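Local coordinates for glutamate--tRNA ligase (Methanothermobacter thermautotrophicus, PDB 3AII), which probably activates glutamate with ATP and transfers it to the acceptor end of tRNA, as a non-discriminating archaeal glutamyl-tRNA synthetase, at residues W222-M228 / Y268-P272; M228-S232 / R255-A259; A401-F405 / D519-L523; R533-A537 / Y549-K553. One frame throughout, in Å; residues are numbered along the deposited sequence.

Following the chain from its N terminus, contact 1 closes the first loop, bringing 222-228, on helix 215-224 and the residues after it, against 268-272. Contact 2 (228-232 with 255-259) is nested within that loop and shares M228 with it; their centres are 7 Å apart, and R269 O and V257 N, just outside two neighbouring strands of one antiparallel sheet of the catalytic domain, are probably hydrogen-bonded. About 61 Å from contact 1, centre to centre, contact 3 closes the long excursion from 401-405 to 519-523. Contact 4 then follows in series, pairing 533-537 with the C-terminal residues 549-553. Contacts 3 and 4 reach the same sheet in the anticodon-binding part and touch through A401 and F536.

Contact 1: residues W222-M228 / Y268-P272; sequences WREMFEM and YRVYP
A chi1 of -178° at V270 divides its two methyl groups between two rings: CG1 swings to the six-membered rim of W222, and CG2 is left over the face of F226. V270 CG2 stands 3.7 Å from the centroid of the F226 ring, a nearly central CH-pi contact, whereas V270 CG1 meets W222 CZ3 at 3.8 Å on a slant. F226 CE1 rests over a face of the W222 indole, toward its rim, so V270 meets two rings that already touch each other, and M225 CB borders V270 CG2 at 4.3 Å. These side chains join helix 215-224 and the residues that follow it to strand 270-272, an outermost strand of a four-stranded antiparallel sheet whose far strand, 188-191, carries the zinc ligand C191. R269 forms the polar part. Its chain bends at chi3 (64°), and NH1 donates to M228 O at 2.9 Å, with M228 O close to the guanidinium plane. F226 O lies over one face of that plane without a bond, and E227 OE2, 4.3 Å from R269 NH2, is near in charge only. With a leucine in place of R269, M228 O would probably lose this N-H partner and E227 its nearby opposite charge. Y176 meets the F226 ring edge-to-face.

Contact 2: residues M228-S232 / R255-A259; sequences MKEGS and RIVEA
E230 and E258 exchange hydrogen bonds, each carboxylate taking the backbone N-H of the other. The exchange fastens a type II beta turn, K229 to S232, to the residues just after strand 252-256; G231 holds the turn's third position with a positive phi, which favours glycine. E230 N reaches E258 OE2 at 2.8 Å in a nearly straight bond that arrives on the anti side of the carboxylate. In return E258 N meets E230 OE1 at 2.9 Å, coming from above the carboxylate plane. E230 can span this distance because CG is anti to the backbone N (chi1 175°) and the chain stays extended beyond it, running past V257. Its other oxygen, OE2, forms a salt bridge with R141. Were E230 an alanine, E258 N would probably lose this acceptor and R141 this carboxylate partner.

The tight part of the contact lies under the turn, where the buried side chain of I256 is pressed against backbone oxygens as well as carbons. I256 CG2 is 3.5 Å from M228 O, and I256 CD1 touches both M228 CB, at 3.7 Å, and S232 OG, which lie on the same side of it. The solvent side is much looser. K229 touches E258 OE2 with its CB, but its amino group stays apart, NZ lying 6.1 Å from E258 OE2, and the exposed G231 offers its N to I256 O in a weak bond only. Within the turn, K229 O accepts twice from S232, from the backbone N and from OG, the latter at 2.7 Å.

Contact 3: residues A401-F405 / D519-L523; sequences ARRYF and DASEL
R402, Y404 and E522 form a closed polar triangle that carries the charged part of the contact. R402 NH1 makes a salt bridge to E522 OE2 at 2.7 Å, and the Y404 hydroxyl donates to the same oxygen in a very short bond. The hydroxyl in turn accepts from R402 NE at 2.9 Å. Both partners lie at the edge of the guanidinium, near its plane, an arrangement allowed by the bend of the R402 chain at chi3 (75°). The carboxylate is turned almost perpendicular to the guanidinium, with planes 87° apart, and NH1 meets OE2 from above the carboxylate plane. This pair of donors is likely to favour the ionised form of E522.

The apolar contacts gather round the Y404 ring. A520 CB lies over one face, 4.1 Å from Y404 CD1, and D519 CB comes to the ring edge, 3.9 Å from Y404 CE1. L523 CD2 approaches Y404 CE2 at 3.8 Å, while L523 CD1 makes an off-centre CH-pi contact with the same ring.

Backbone bonds from E522 N to D519 O and from L523 N to A520 O keep the 3-10 turn compact. It follows strand 511-516, a sheet neighbour of 402-408 in what is probably a beta-barrel anticodon-binding domain; Y404 and L523 both touch V529 of strand 528-531, and L523 also packs on L539 of strand 535-541.

Contact 4: residues R533-A537 / Y549-K553; sequences RFGFA and YYAHK
F536 and Y550 lose the most surface here, F536 through both backbone and ring, Y550 mainly through its ring. F536 N donates to H552 O at 2.8 Å, nearly along the C=O axis, and F536 O accepts from A551 N at 2.9 Å. The F536 side chain then turns an edge to the chain end: F536 CD2 is 3.6 Å from K553 O, an oxygen of the C-terminal carboxylate. Beside it H552 CE1 approaches the same carbon, the two rings meeting obliquely. H552 is fixed in rotation by a straight, in-plane bond from its ND1 to K553 O at 2.9 Å, and R394 NE is a second donor to that oxygen.

These strands, 535-541 and 546-552, form the last beta hairpin of the chain, with A537 and Y550 as an antiparallel non-hydrogen-bonded pair. A classic beta bulge at F534 and G535, facing strand 528-531, precedes the paired residues.

Y550 reaches back to this bulge. With CG anti to the backbone N (chi1 -165°), its ring passes close beside G535, and its OH donates to F534 O at 2.7 Å. Y550 CE1 lies 3.6 Å from G535 CA, where a beta carbon would clash with the ring. The edge of Y550 is also directed at the face of F534 in an offset edge-to-face pair, planes at 82°. Their nearest atoms, F534 CE2 and Y550 CE1, are 3.7 Å apart. F406 meets F534 edge-to-face as well, while R361 bonds to the carbonyl oxygens of Y550 and A551.

Contact 1: residues W222-M228 / Y268-P272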
loop_
_atom_site.group_PDB
_atom_site.type_symbol
_atom_site.label_atom_id
_atom_site.label_comp_id
_atom_site.label_asym_id
_atom_site.label_seq_id
_atom_site.Cartn_x
_atom_site.Cartn_y
_atom_site.Cartn_z
ATOM N N TRP A 222 -34.367 14.970 16.740
ATOM C CA TRP A 222 -33.016 14.421 16.861
ATOM C C TRP A 222 -33.023 13.285 17.868
ATOM O O TRP A 222 -32.518 12.192 17.594
ATOM C CB TRP A 222 -32.015 15.523 17.258
ATOM C CG TRP A 222 -30.688 15.039 17.808
ATOM C CD1 TRP A 222 -30.190 15.259 19.066
ATOM C CD2 TRP A 222 -29.709 14.255 17.123
ATOM N NE1 TRP A 222 -28.966 14.669 19.205
ATOM C CE2 TRP A 222 -28.638 14.041 18.029
ATOM C CE3 TRP A 222 -29.626 13.714 15.836
ATOM C CZ2 TRP A 222 -27.498 13.321 17.688
ATOM C CZ3 TRP A 222 -28.492 12.984 15.495
ATOM C CH2 TRP A 222 -27.444 12.793 16.417
ATOM N N ARG A 223 -33.630 13.523 19.028
ATOM C CA ARG A 223 -33.632 12.515 20.078
ATOM C C ARG A 223 -34.426 11.297 19.633
ATOM O O ARG A 223 -34.096 10.155 19.973
ATOM C CB ARG A 223 -34.179 13.112 21.382
ATOM C CG ARG A 223 -33.181 14.070 22.016
ATOM C CD ARG A 223 -33.623 14.549 23.399
ATOM N NE ARG A 223 -32.532 15.260 24.064
ATOM C CZ ARG A 223 -32.634 16.476 24.592
ATOM N NH1 ARG A 223 -33.789 17.129 24.549
ATOM N NH2 ARG A 223 -31.580 17.035 25.170
ATOM N N GLU A 224 -35.432 11.534 18.804
ATOM C CA GLU A 224 -36.258 10.443 18.314
ATOM C C GLU A 224 -35.505 9.527 17.359
ATOM O O GLU A 224 -35.802 8.334 17.280
ATOM C CB GLU A 224 -37.499 10.988 17.617
ATOM C CG GLU A 224 -38.460 11.690 18.552
ATOM C CD GLU A 224 -39.611 12.316 17.797
ATOM O OE1 GLU A 224 -40.394 13.057 18.422
ATOM O OE2 GLU A 224 -39.717 12.062 16.576
ATOM N N MET A 225 -34.523 10.076 16.645
ATOM C CA MET A 225 -33.755 9.275 15.686
ATOM C C MET A 225 -33.138 8.044 16.326
ATOM O O MET A 225 -32.916 7.040 15.667
ATOM C CB MET A 225 -32.669 10.114 15.007
ATOM C CG MET A 225 -33.215 11.097 13.986
ATOM S SD MET A 225 -31.937 12.096 13.174
ATOM C CE MET A 225 -30.972 10.842 12.339
ATOM N N PHE A 226 -32.898 8.113 17.629
ATOM C CA PHE A 226 -32.226 7.040 18.327
ATOM C C PHE A 226 -33.090 5.797 18.494
ATOM O O PHE A 226 -32.585 4.740 18.889
ATOM C CB PHE A 226 -31.701 7.557 19.671
ATOM C CG PHE A 226 -30.497 8.435 19.520
ATOM C CD1 PHE A 226 -30.629 9.741 19.064
ATOM C CD2 PHE A 226 -29.225 7.933 19.765
ATOM C CE1 PHE A 226 -29.509 10.548 18.896
ATOM C CE2 PHE A 226 -28.111 8.729 19.600
ATOM C CZ PHE A 226 -28.254 10.041 19.162
ATOM N N GLU A 227 -34.379 5.916 18.168
ATOM C CA GLU A 227 -35.286 4.770 18.213
ATOM C C GLU A 227 -36.004 4.563 16.883
ATOM O O GLU A 227 -37.018 3.857 16.814
ATOM C CB GLU A 227 -36.313 4.938 19.333
ATOM C CG GLU A 227 -35.694 5.014 20.719
ATOM C CD GLU A 227 -35.034 3.714 21.130
ATOM O OE1 GLU A 227 -34.064 3.759 21.916
ATOM O OE2 GLU A 227 -35.483 2.646 20.663
ATOM N N MET A 228 -35.492 5.186 15.830
ATOM C CA MET A 228 -36.114 5.053 14.514
ATOM C C MET A 228 -35.380 4.031 13.661
ATOM O O MET A 228 -34.283 3.591 14.000
ATOM C CB MET A 228 -36.182 6.405 13.816
ATOM C CG MET A 228 -37.110 7.377 14.551
ATOM S SD MET A 228 -37.140 9.008 13.809
ATOM C CE MET A 228 -37.952 8.628 12.257
ATOM N N TYR A 268 -24.790 1.777 19.277
ATOM C CA TYR A 268 -25.193 2.965 18.533
ATOM C C TYR A 268 -25.926 2.600 17.257
ATOM O O TYR A 268 -25.602 1.609 16.608
ATOM C CB TYR A 268 -23.961 3.791 18.150
ATOM C CG TYR A 268 -23.096 4.169 19.324
ATOM C CD1 TYR A 268 -21.873 3.542 19.544
ATOM C CD2 TYR A 268 -23.505 5.145 20.207
ATOM C CE1 TYR A 268 -21.072 3.891 20.624
ATOM C CE2 TYR A 268 -22.712 5.503 21.294
ATOM C CZ TYR A 268 -21.502 4.873 21.494
ATOM O OH TYR A 268 -20.722 5.239 22.573
ATOM N N ARG A 269 -26.902 3.421 16.894
ATOM C CA ARG A 269 -27.530 3.291 15.586
ATOM C C ARG A 269 -27.490 4.606 14.825
ATOM O O ARG A 269 -27.828 4.654 13.653
ATOM C CB ARG A 269 -28.976 2.818 15.717
ATOM C CG ARG A 269 -29.918 3.879 16.239
ATOM C CD ARG A 269 -31.365 3.402 16.177
ATOM N NE ARG A 269 -31.595 2.247 17.045
ATOM C CZ ARG A 269 -32.762 1.623 17.151
ATOM N NH1 ARG A 269 -33.799 2.038 16.434
ATOM N NH2 ARG A 269 -32.893 0.584 17.965
ATOM N N VAL A 270 -27.084 5.687 15.482
ATOM C CA VAL A 270 -27.034 6.966 14.778
ATOM C C VAL A 270 -25.567 7.290 14.511
ATOM O O VAL A 270 -24.779 7.411 15.457
ATOM C CB VAL A 270 -27.697 8.104 15.583
ATOM C CG1 VAL A 270 -27.648 9.397 14.781
ATOM C CG2 VAL A 270 -29.157 7.761 15.923
ATOM N N TYR A 271 -25.207 7.408 13.231
ATOM C CA TYR A 271 -23.799 7.529 12.825
ATOM C C TYR A 271 -23.542 8.792 12.014
ATOM O O TYR A 271 -24.378 9.194 11.199
ATOM C CB TYR A 271 -23.399 6.327 11.966
ATOM C CG TYR A 271 -23.147 5.084 12.776
ATOM C CD1 TYR A 271 -24.183 4.215 13.100
ATOM C CD2 TYR A 271 -21.873 4.802 13.242
ATOM C CE1 TYR A 271 -23.932 3.071 13.849
ATOM C CE2 TYR A 271 -21.623 3.681 13.981
ATOM C CZ TYR A 271 -22.653 2.825 14.288
ATOM O OH TYR A 271 -22.361 1.704 15.027
ATOM N N PRO A 272 -22.372 9.415 12.212
ATOM C CA PRO A 272 -22.032 10.600 11.425
ATOM C C PRO A 272 -21.572 10.220 10.028
ATOM O O PRO A 272 -20.977 9.145 9.804
ATOM C CB PRO A 272 -20.862 11.213 12.207
ATOM C CG PRO A 272 -20.183 10.023 12.799
ATOM C CD PRO A 272 -21.341 9.113 13.218
#

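Contact 2: residues M228-S232 / R255-A259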
loop_
_atom_site.group_PDB
_atom_site.type_symbol
_atom_site.label_atom_id
_atom_site.label_comp_id
_atom_site.label_asym_id
_atom_site.label_seq_id
_atom_site.Cartn_x
_atom_site.Cartn_y
_atom_site.Cartn_z
ATOM N N MET A 228 -35.492 5.186 15.830
ATOM C CA MET A 228 -36.114 5.053 14.514
ATOM C C MET A 228 -35.380 4.031 13.661
ATOM O O MET A 228 -34.283 3.591 14.000
ATOM C CB MET A 228 -36.182 6.405 13.816
ATOM C CG MET A 228 -37.110 7.377 14.551
ATOM S SD MET A 228 -37.140 9.008 13.809
ATOM C CE MET A 228 -37.952 8.628 12.257
ATOM N N LYS A 229 -35.998 3.650 12.550
ATOM C CA LYS A 229 -35.415 2.621 11.704
ATOM C C LYS A 229 -34.383 3.172 10.721
ATOM O O LYS A 229 -34.375 4.357 10.404
ATOM C CB LYS A 229 -36.525 1.862 10.976
ATOM C CG LYS A 229 -37.452 1.118 11.930
ATOM C CD LYS A 229 -38.622 0.491 11.197
ATOM C CE LYS A 229 -38.158 -0.651 10.319
ATOM N NZ LYS A 229 -39.265 -1.174 9.469
ATOM N N GLU A 230 -33.501 2.293 10.264
ATOM C CA GLU A 230 -32.480 2.659 9.295
ATOM C C GLU A 230 -33.098 3.373 8.101
ATOM O O GLU A 230 -34.117 2.938 7.562
ATOM C CB GLU A 230 -31.714 1.412 8.843
ATOM C CG GLU A 230 -30.697 1.672 7.745
ATOM C CD GLU A 230 -29.588 0.630 7.706
ATOM O OE1 GLU A 230 -29.597 -0.312 8.523
ATOM O OE2 GLU A 230 -28.685 0.766 6.866
ATOM N N GLY A 231 -32.496 4.490 7.705
ATOM C CA GLY A 231 -32.962 5.238 6.545
ATOM C C GLY A 231 -34.209 6.111 6.695
ATOM O O GLY A 231 -34.634 6.747 5.731
ATOM N N SER A 232 -34.787 6.186 7.892
ATOM C CA SER A 232 -36.071 6.867 8.072
ATOM C C SER A 232 -35.983 8.372 8.337
ATOM O O SER A 232 -36.971 9.084 8.200
ATOM C CB SER A 232 -36.879 6.214 9.198
ATOM O OG SER A 232 -36.199 6.326 10.436
ATOM N N ARG A 255 -26.943 9.792 9.961
ATOM C CA ARG A 255 -27.901 8.815 9.452
ATOM C C ARG A 255 -28.135 7.715 10.473
ATOM O O ARG A 255 -27.380 7.576 11.430
ATOM C CB ARG A 255 -27.405 8.200 8.148
ATOM C CG ARG A 255 -26.072 7.496 8.287
ATOM C CD ARG A 255 -25.621 6.827 7.013
ATOM N NE ARG A 255 -24.417 6.040 7.241
ATOM C CZ ARG A 255 -23.754 5.403 6.283
ATOM N NH1 ARG A 255 -22.666 4.704 6.577
ATOM N NH2 ARG A 255 -24.180 5.468 5.027
ATOM N N ILE A 256 -29.187 6.933 10.254
ATOM C CA ILE A 256 -29.498 5.819 11.136
ATOM C C ILE A 256 -29.071 4.532 10.439
ATOM O O ILE A 256 -29.437 4.313 9.289
ATOM C CB ILE A 256 -31.009 5.761 11.433
ATOM C CG1 ILE A 256 -31.486 7.065 12.093
ATOM C CG2 ILE A 256 -31.318 4.556 12.321
ATOM C CD1 ILE A 256 -33.009 7.244 12.123
ATOM N N VAL A 257 -28.284 3.704 11.125
ATOM C CA VAL A 257 -27.811 2.436 10.569
ATOM C C VAL A 257 -28.022 1.358 11.611
ATOM O O VAL A 257 -27.529 1.475 12.736
ATOM C CB VAL A 257 -26.308 2.486 10.233
ATOM C CG1 VAL A 257 -25.835 1.157 9.602
ATOM C CG2 VAL A 257 -25.999 3.673 9.327
ATOM N N GLU A 258 -28.757 0.313 11.251
ATOM C CA GLU A 258 -28.993 -0.763 12.203
ATOM C C GLU A 258 -28.073 -1.920 11.885
ATOM O O GLU A 258 -28.420 -2.815 11.119
ATOM C CB GLU A 258 -30.455 -1.202 12.170
ATOM C CG GLU A 258 -31.438 -0.084 12.482
ATOM C CD GLU A 258 -32.876 -0.578 12.487
ATOM O OE1 GLU A 258 -33.229 -1.355 13.401
ATOM O OE2 GLU A 258 -33.651 -0.194 11.582
ATOM N N ALA A 259 -26.879 -1.883 12.456
ATOM C CA ALA A 259 -25.879 -2.902 12.175
ATOM C C ALA A 259 -24.908 -2.998 13.338
ATOM O O ALA A 259 -24.627 -2.006 13.998
ATOM C CB ALA A 259 -25.126 -2.574 10.881
#

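Contact 3: residues A401-F405 / D519-L523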
loop_
_atom_site.group_PDB
_atom_site.type_symbol
_atom_site.label_atom_id
_atom_site.label_comp_id
_atom_site.label_asym_id
_atom_site.label_seq_id
_atom_site.Cartn_x
_atom_site.Cartn_y
_atom_site.Cartn_z
ATOM N N ALA A 401 22.503 -6.436 -2.191
ATOM C CA ALA A 401 21.894 -7.763 -2.229
ATOM C C ALA A 401 22.894 -8.844 -2.664
ATOM O O ALA A 401 23.531 -8.718 -3.716
ATOM C CB ALA A 401 20.675 -7.766 -3.161
ATOM N N ARG A 402 23.003 -9.916 -1.879
ATOM C CA ARG A 402 23.919 -11.018 -2.192
ATOM C C ARG A 402 23.474 -11.718 -3.472
ATOM O O ARG A 402 22.273 -11.869 -3.712
ATOM C CB ARG A 402 23.960 -12.034 -1.040
ATOM C CG ARG A 402 24.451 -11.434 0.270
ATOM C CD ARG A 402 24.201 -12.374 1.455
ATOM N NE ARG A 402 25.135 -13.495 1.495
ATOM C CZ ARG A 402 26.250 -13.522 2.224
ATOM N NH1 ARG A 402 27.040 -14.585 2.194
ATOM N NH2 ARG A 402 26.577 -12.479 2.983
ATOM N N ARG A 403 24.446 -12.148 -4.263
ATOM C CA ARG A 403 24.175 -12.753 -5.565
ATOM C C ARG A 403 24.269 -14.273 -5.548
ATOM O O ARG A 403 25.233 -14.840 -5.032
ATOM C CB ARG A 403 25.151 -12.218 -6.612
ATOM C CG ARG A 403 25.022 -10.723 -6.885
ATOM C CD ARG A 403 25.932 -10.328 -8.046
ATOM N NE ARG A 403 27.273 -10.882 -7.915
ATOM C CZ ARG A 403 28.218 -10.749 -8.844
ATOM N NH1 ARG A 403 27.948 -10.076 -9.953
ATOM N NH2 ARG A 403 29.417 -11.283 -8.676
ATOM N N TYR A 404 23.272 -14.927 -6.153
ATOM C CA TYR A 404 23.283 -16.380 -6.323
ATOM C C TYR A 404 22.766 -16.763 -7.710
ATOM O O TYR A 404 22.008 -16.001 -8.324
ATOM C CB TYR A 404 22.398 -17.043 -5.262
ATOM C CG TYR A 404 22.830 -16.728 -3.845
ATOM C CD1 TYR A 404 23.790 -17.505 -3.206
ATOM C CD2 TYR A 404 22.324 -15.621 -3.179
ATOM C CE1 TYR A 404 24.206 -17.205 -1.912
ATOM C CE2 TYR A 404 22.737 -15.312 -1.891
ATOM C CZ TYR A 404 23.669 -16.112 -1.267
ATOM O OH TYR A 404 24.076 -15.780 0.011
ATOM N N PHE A 405 23.140 -17.958 -8.171
ATOM C CA PHE A 405 22.594 -18.527 -9.415
ATOM C C PHE A 405 21.396 -19.421 -9.092
ATOM O O PHE A 405 21.555 -20.450 -8.423
ATOM C CB PHE A 405 23.646 -19.381 -10.138
ATOM C CG PHE A 405 24.759 -18.593 -10.791
ATOM C CD1 PHE A 405 24.572 -17.270 -11.174
ATOM C CD2 PHE A 405 25.984 -19.198 -11.046
ATOM C CE1 PHE A 405 25.611 -16.549 -11.785
ATOM C CE2 PHE A 405 27.017 -18.482 -11.660
ATOM C CZ PHE A 405 26.820 -17.170 -12.037
ATOM N N ASP A 519 25.515 -22.313 -1.774
ATOM C CA ASP A 519 25.667 -21.226 -0.804
ATOM C C ASP A 519 24.375 -20.537 -0.365
ATOM O O ASP A 519 24.321 -19.917 0.696
ATOM C CB ASP A 519 26.656 -20.182 -1.318
ATOM C CG ASP A 519 28.091 -20.573 -1.065
ATOM O OD1 ASP A 519 28.362 -21.221 -0.026
ATOM O OD2 ASP A 519 28.950 -20.233 -1.909
ATOM N N ALA A 520 23.334 -20.627 -1.183
ATOM C CA ALA A 520 22.050 -20.059 -0.845
ATOM C C ALA A 520 21.548 -20.598 0.495
ATOM O O ALA A 520 20.774 -19.942 1.170
ATOM C CB ALA A 520 21.041 -20.339 -1.961
ATOM N N SER A 521 22.007 -21.787 0.878
ATOM C CA SER A 521 21.587 -22.370 2.156
ATOM C C SER A 521 21.993 -21.530 3.367
ATOM O O SER A 521 21.460 -21.719 4.463
ATOM C CB SER A 521 22.115 -23.807 2.308
ATOM O OG SER A 521 23.526 -23.837 2.343
ATOM N N GLU A 522 22.937 -20.606 3.173
ATOM C CA GLU A 522 23.335 -19.663 4.230
ATOM C C GLU A 522 22.305 -18.556 4.511
ATOM O O GLU A 522 22.393 -17.850 5.521
ATOM C CB GLU A 522 24.688 -19.021 3.884
ATOM C CG GLU A 522 24.593 -17.905 2.829
ATOM C CD GLU A 522 25.946 -17.537 2.242
ATOM O OE1 GLU A 522 26.979 -17.881 2.851
ATOM O OE2 GLU A 522 25.981 -16.903 1.168
ATOM N N LEU A 523 21.336 -18.389 3.612
ATOM C CA LEU A 523 20.360 -17.317 3.746
ATOM C C LEU A 523 19.351 -17.603 4.849
ATOM O O LEU A 523 19.043 -18.764 5.142
ATOM C CB LEU A 523 19.617 -17.117 2.424
ATOM C CG LEU A 523 20.512 -16.710 1.251
ATOM C CD1 LEU A 523 19.798 -16.913 -0.082
ATOM C CD2 LEU A 523 20.965 -15.261 1.440
#

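Contact 4: residues R533-A537 / Y549-K553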
loop_
_atom_site.group_PDB
_atom_site.type_symbol
_atom_site.label_atom_id
_atom_site.label_comp_id
_atom_site.label_asym_id
_atom_site.label_seq_id
_atom_site.Cartn_x
_atom_site.Cartn_y
_atom_site.Cartn_z
ATOM N N ARG A 533 20.639 -12.732 -13.359
ATOM C CA ARG A 533 19.995 -12.925 -14.662
ATOM C C ARG A 533 18.544 -13.379 -14.532
ATOM O O ARG A 533 17.942 -13.851 -15.504
ATOM C CB ARG A 533 20.791 -13.918 -15.530
ATOM C CG ARG A 533 22.252 -13.523 -15.768
ATOM C CD ARG A 533 22.951 -14.419 -16.824
ATOM N NE ARG A 533 22.389 -14.245 -18.168
ATOM C CZ ARG A 533 21.585 -15.119 -18.762
ATOM N NH1 ARG A 533 21.110 -14.869 -19.979
ATOM N NH2 ARG A 533 21.260 -16.246 -18.150
ATOM N N PHE A 534 17.977 -13.249 -13.334
ATOM C CA PHE A 534 16.586 -13.626 -13.119
ATOM C C PHE A 534 15.820 -12.484 -12.432
ATOM O O PHE A 534 14.882 -11.927 -13.006
ATOM C CB PHE A 534 16.508 -14.946 -12.336
ATOM C CG PHE A 534 15.106 -15.471 -12.163
ATOM C CD1 PHE A 534 14.467 -16.128 -13.205
ATOM C CD2 PHE A 534 14.432 -15.308 -10.957
ATOM C CE1 PHE A 534 13.170 -16.610 -13.046
ATOM C CE2 PHE A 534 13.129 -15.785 -10.793
ATOM C CZ PHE A 534 12.506 -16.442 -11.840
ATOM N N GLY A 535 16.233 -12.110 -11.223
ATOM C CA GLY A 535 15.639 -10.962 -10.557
ATOM C C GLY A 535 15.993 -10.882 -9.082
ATOM O O GLY A 535 16.602 -11.799 -8.539
ATOM N N PHE A 536 15.603 -9.788 -8.437
ATOM C CA PHE A 536 15.761 -9.666 -6.988
ATOM C C PHE A 536 14.581 -10.342 -6.318
ATOM O O PHE A 536 13.474 -10.336 -6.861
ATOM C CB PHE A 536 15.813 -8.200 -6.581
ATOM C CG PHE A 536 17.034 -7.486 -7.084
ATOM C CD1 PHE A 536 18.177 -7.435 -6.317
ATOM C CD2 PHE A 536 17.038 -6.883 -8.332
ATOM C CE1 PHE A 536 19.305 -6.777 -6.774
ATOM C CE2 PHE A 536 18.165 -6.232 -8.798
ATOM C CZ PHE A 536 19.299 -6.177 -8.016
ATOM N N ALA A 537 14.813 -10.941 -5.150
ATOM C CA ALA A 537 13.742 -11.661 -4.458
ATOM C C ALA A 537 14.033 -11.778 -2.974
ATOM O O ALA A 537 15.188 -11.847 -2.565
ATOM C CB ALA A 537 13.565 -13.066 -5.067
ATOM N N TYR A 549 10.053 -14.822 -2.737
ATOM C CA TYR A 549 9.061 -13.976 -3.395
ATOM C C TYR A 549 9.752 -12.941 -4.289
ATOM O O TYR A 549 10.603 -12.179 -3.835
ATOM C CB TYR A 549 8.133 -13.309 -2.358
ATOM C CG TYR A 549 6.970 -14.199 -1.990
ATOM C CD1 TYR A 549 5.659 -13.825 -2.280
ATOM C CD2 TYR A 549 7.184 -15.432 -1.396
ATOM C CE1 TYR A 549 4.597 -14.662 -1.972
ATOM C CE2 TYR A 549 6.132 -16.275 -1.083
ATOM C CZ TYR A 549 4.838 -15.882 -1.382
ATOM O OH TYR A 549 3.786 -16.722 -1.076
ATOM N N TYR A 550 9.374 -12.925 -5.567
ATOM C CA TYR A 550 9.995 -12.065 -6.572
ATOM C C TYR A 550 9.667 -10.591 -6.401
ATOM O O TYR A 550 8.498 -10.209 -6.254
ATOM C CB TYR A 550 9.546 -12.525 -7.955
ATOM C CG TYR A 550 10.349 -12.000 -9.127
ATOM C CD1 TYR A 550 11.520 -12.642 -9.525
ATOM C CD2 TYR A 550 9.920 -10.892 -9.862
ATOM C CE1 TYR A 550 12.252 -12.184 -10.608
ATOM C CE2 TYR A 550 10.644 -10.438 -10.962
ATOM C CZ TYR A 550 11.811 -11.093 -11.325
ATOM O OH TYR A 550 12.554 -10.659 -12.408
ATOM N N ALA A 551 10.694 -9.751 -6.434
ATOM C CA ALA A 551 10.478 -8.313 -6.415
ATOM C C ALA A 551 10.404 -7.781 -7.839
ATOM O O ALA A 551 9.333 -7.384 -8.305
ATOM C CB ALA A 551 11.590 -7.604 -5.636
ATOM N N HIS A 552 11.537 -7.799 -8.538
ATOM C CA HIS A 552 11.628 -7.219 -9.877
ATOM C C HIS A 552 12.953 -7.589 -10.529
ATOM O O HIS A 552 13.856 -8.104 -9.871
ATOM C CB HIS A 552 11.514 -5.687 -9.794
ATOM C CG HIS A 552 12.415 -5.081 -8.762
ATOM N ND1 HIS A 552 13.784 -5.002 -8.925
ATOM C CD2 HIS A 552 12.151 -4.562 -7.539
ATOM C CE1 HIS A 552 14.322 -4.452 -7.850
ATOM N NE2 HIS A 552 13.354 -4.181 -6.991
ATOM N N LYS A 553 13.068 -7.316 -11.826
ATOM C CA LYS A 553 14.310 -7.571 -12.552
ATOM C C LYS A 553 15.461 -6.762 -11.958
ATOM O O LYS A 553 15.259 -5.773 -11.250
ATOM C CB LYS A 553 14.136 -7.219 -14.033
ATOM C CG LYS A 553 12.939 -7.894 -14.691
ATOM C CD LYS A 553 12.784 -7.483 -16.149
ATOM C CE LYS A 553 13.955 -7.971 -16.991
ATOM N NZ LYS A 553 13.804 -7.598 -18.428
ATOM O OXT LYS A 553 16.635 -7.072 -12.174
#